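Local atomic coordinates of scytalidopepsin B (Scytalidium lignicola, PDB entry 2IFR), a protein that cleaves peptide bonds as an acid endopeptidase of the glutamic peptidase family. Residues A[159-165]-A[199-204]. Residues are numbered along the deposited sequence; the frame is centred on the assembly and turned at random.
Sequences AVEFTDC and TTVSCS
Val201 O takes the shortest hydrogen bond of this strand pair, 2.7 Å from Phe162 N with an N-H...O angle of 165°, and also receives a CA-H...O contact from Glu161 CA at 3.4 Å. Val201 N returns a bond to Phe162 O, and Val160 and Cys203 are likewise a hydrogen-bonded antiparallel pair. The N-to-C directions of the short strand segments differ by 175°, as in antiparallel strands. Chi1 of Phe162 (-65°) sets CG opposite the carbonyl carbon, and the ring turns its edge to Val201 O, with CD2 3.5 Å from that oxygen and 4.0 Å from Val201 CB. Val160 and Cys203 share this buried face, packed with Phe162 against Ile135 of strand 130-141. On the other face Ser202 OG gives Glu161 OE1 a weak bond of 3.3 Å. Where the chain turns at Asp164, Cys165 N bonds Thr199 O at 2.8 Å, while a water accepts from Asp164 N and joins Thr199 OG1 and Thr200 OG1. Cys165 SG rests 4.0 Å from Val201 CG2. Such an apolar inner face and polar outer face suit a layer of the concanavalin-like beta-sandwich; the Cys194-Cys203 disulfide covalently ties strand 200-205 to strand 189-197, whereas strand 155-169 is joined to it noncovalently, mainly by backbone hydrogen bonds and apolar packing.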
loop_
_atom_site.group_PDB
_atom_site.type_symbol
_atom_site.label_atom_id
_atom_site.label_comp_id
_atom_site.label_asym_id
_atom_site.label_seq_id
_atom_site.Cartn_x
_atom_site.Cartn_y
_atom_site.Cartn_z
ATOM N N ALA A 159 7.745 -11.361 8.623
ATOM C CA ALA A 159 6.714 -10.334 8.664
ATOM C C ALA A 159 7.139 -9.113 7.841
ATOM O O ALA A 159 8.376 -8.794 7.753
ATOM C CB ALA A 159 6.470 -9.906 10.126
ATOM N N VAL A 160 6.171 -8.445 7.221
ATOM C CA VAL A 160 6.471 -7.230 6.488
ATOM C C VAL A 160 6.288 -6.105 7.487
ATOM O O VAL A 160 5.160 -5.898 8.066
ATOM C CB VAL A 160 5.527 -7.000 5.308
ATOM C CG1 VAL A 160 5.856 -5.641 4.653
ATOM C CG2 VAL A 160 5.724 -8.100 4.302
ATOM N N GLU A 161 7.374 -5.385 7.732
ATOM C CA GLU A 161 7.370 -4.286 8.685
ATOM C C GLU A 161 7.636 -2.923 8.074
ATOM O O GLU A 161 8.691 -2.708 7.390
ATOM C CB GLU A 161 8.427 -4.549 9.744
ATOM C CG GLU A 161 8.227 -5.861 10.420
ATOM C CD GLU A 161 9.035 -5.984 11.690
ATOM O OE1 GLU A 161 8.914 -7.054 12.331
ATOM O OE2 GLU A 161 9.778 -5.018 12.039
ATOM N N PHE A 162 6.707 -2.005 8.309
ATOM C CA PHE A 162 6.838 -0.630 7.841
ATOM C C PHE A 162 7.539 0.028 9.026
ATOM O O PHE A 162 6.922 0.161 10.139
ATOM C CB PHE A 162 5.461 -0.003 7.657
ATOM C CG PHE A 162 4.623 -0.633 6.570
ATOM C CD1 PHE A 162 4.682 -0.159 5.260
ATOM C CD2 PHE A 162 3.715 -1.655 6.868
ATOM C CE1 PHE A 162 3.839 -0.688 4.254
ATOM C CE2 PHE A 162 2.866 -2.194 5.877
ATOM C CZ PHE A 162 2.931 -1.704 4.565
ATOM N N THR A 163 8.803 0.409 8.861
ATOM C CA THR A 163 9.554 1.037 9.957
ATOM C C THR A 163 9.735 2.519 9.654
ATOM O O THR A 163 9.627 2.944 8.459
ATOM C CB THR A 163 10.926 0.366 10.152
ATOM O OG1 THR A 163 11.623 0.320 8.899
ATOM C CG2 THR A 163 10.745 -1.074 10.666
ATOM N N ASP A 164 9.995 3.306 10.691
ATOM C CA ASP A 164 10.139 4.754 10.563
ATOM C C ASP A 164 8.940 5.329 9.842
ATOM O O ASP A 164 9.100 6.184 8.893
ATOM C CB ASP A 164 11.414 5.116 9.796
ATOM C CG ASP A 164 12.661 4.816 10.587
ATOM O OD1 ASP A 164 12.613 4.967 11.836
ATOM O OD2 ASP A 164 13.685 4.436 9.971
ATOM N N CYS A 165 7.745 4.884 10.229
ATOM C CA CYS A 165 6.523 5.394 9.618
ATOM C C CYS A 165 6.444 6.870 9.948
ATOM O O CYS A 165 6.815 7.297 11.099
ATOM C CB CYS A 165 5.286 4.681 10.171
ATOM S SG CYS A 165 5.248 2.929 9.696
ATOM N N THR A 199 6.827 3.726 15.858
ATOM C CA THR A 199 6.742 4.246 14.475
ATOM C C THR A 199 6.805 3.035 13.538
ATOM O O THR A 199 7.201 3.155 12.326
ATOM C CB THR A 199 7.921 5.238 14.160
ATOM O OG1 THR A 199 9.168 4.615 14.490
ATOM C CG2 THR A 199 7.794 6.524 15.006
ATOM N N THR A 200 6.393 1.874 14.053
ATOM C CA THR A 200 6.441 0.625 13.268
ATOM C C THR A 200 5.068 -0.029 13.104
ATOM O O THR A 200 4.281 -0.132 14.094
ATOM C CB THR A 200 7.394 -0.404 13.945
ATOM O OG1 THR A 200 8.688 0.175 14.109
ATOM C CG2 THR A 200 7.523 -1.688 13.100
ATOM N N VAL A 201 4.736 -0.438 11.882
ATOM C CA VAL A 201 3.481 -1.174 11.609
ATOM C C VAL A 201 4.039 -2.525 11.141
ATOM O O VAL A 201 4.746 -2.624 10.069
ATOM C CB VAL A 201 2.621 -0.534 10.499
ATOM C CG1 VAL A 201 1.390 -1.421 10.202
ATOM C CG2 VAL A 201 2.130 0.847 10.957
ATOM N N SER A 202 3.775 -3.569 11.909
ATOM C CA SER A 202 4.321 -4.888 11.600
ATOM C C SER A 202 3.212 -5.867 11.246
ATOM O O SER A 202 2.228 -6.061 12.041
ATOM C CB SER A 202 5.121 -5.380 12.803
ATOM O OG SER A 202 5.627 -6.685 12.550
ATOM N N CYS A 203 3.330 -6.499 10.086
ATOM C CA CYS A 203 2.288 -7.398 9.648
ATOM C C CYS A 203 2.797 -8.803 9.385
ATOM O O CYS A 203 3.579 -9.025 8.411
ATOM C CB CYS A 203 1.661 -6.869 8.368
ATOM S SG CYS A 203 0.627 -5.367 8.452
ATOM N N SER A 204 2.356 -9.759 10.198
ATOM C CA SER A 204 2.755 -11.146 10.010
ATOM C C SER A 204 1.709 -11.895 9.205
ATOM O O SER A 204 0.470 -11.649 9.362
ATOM C CB SER A 204 2.878 -11.866 11.358
ATOM O OG SER A 204 4.005 -11.406 12.072
HETATM O O HOH W 1 10.114 2.378 13.254
#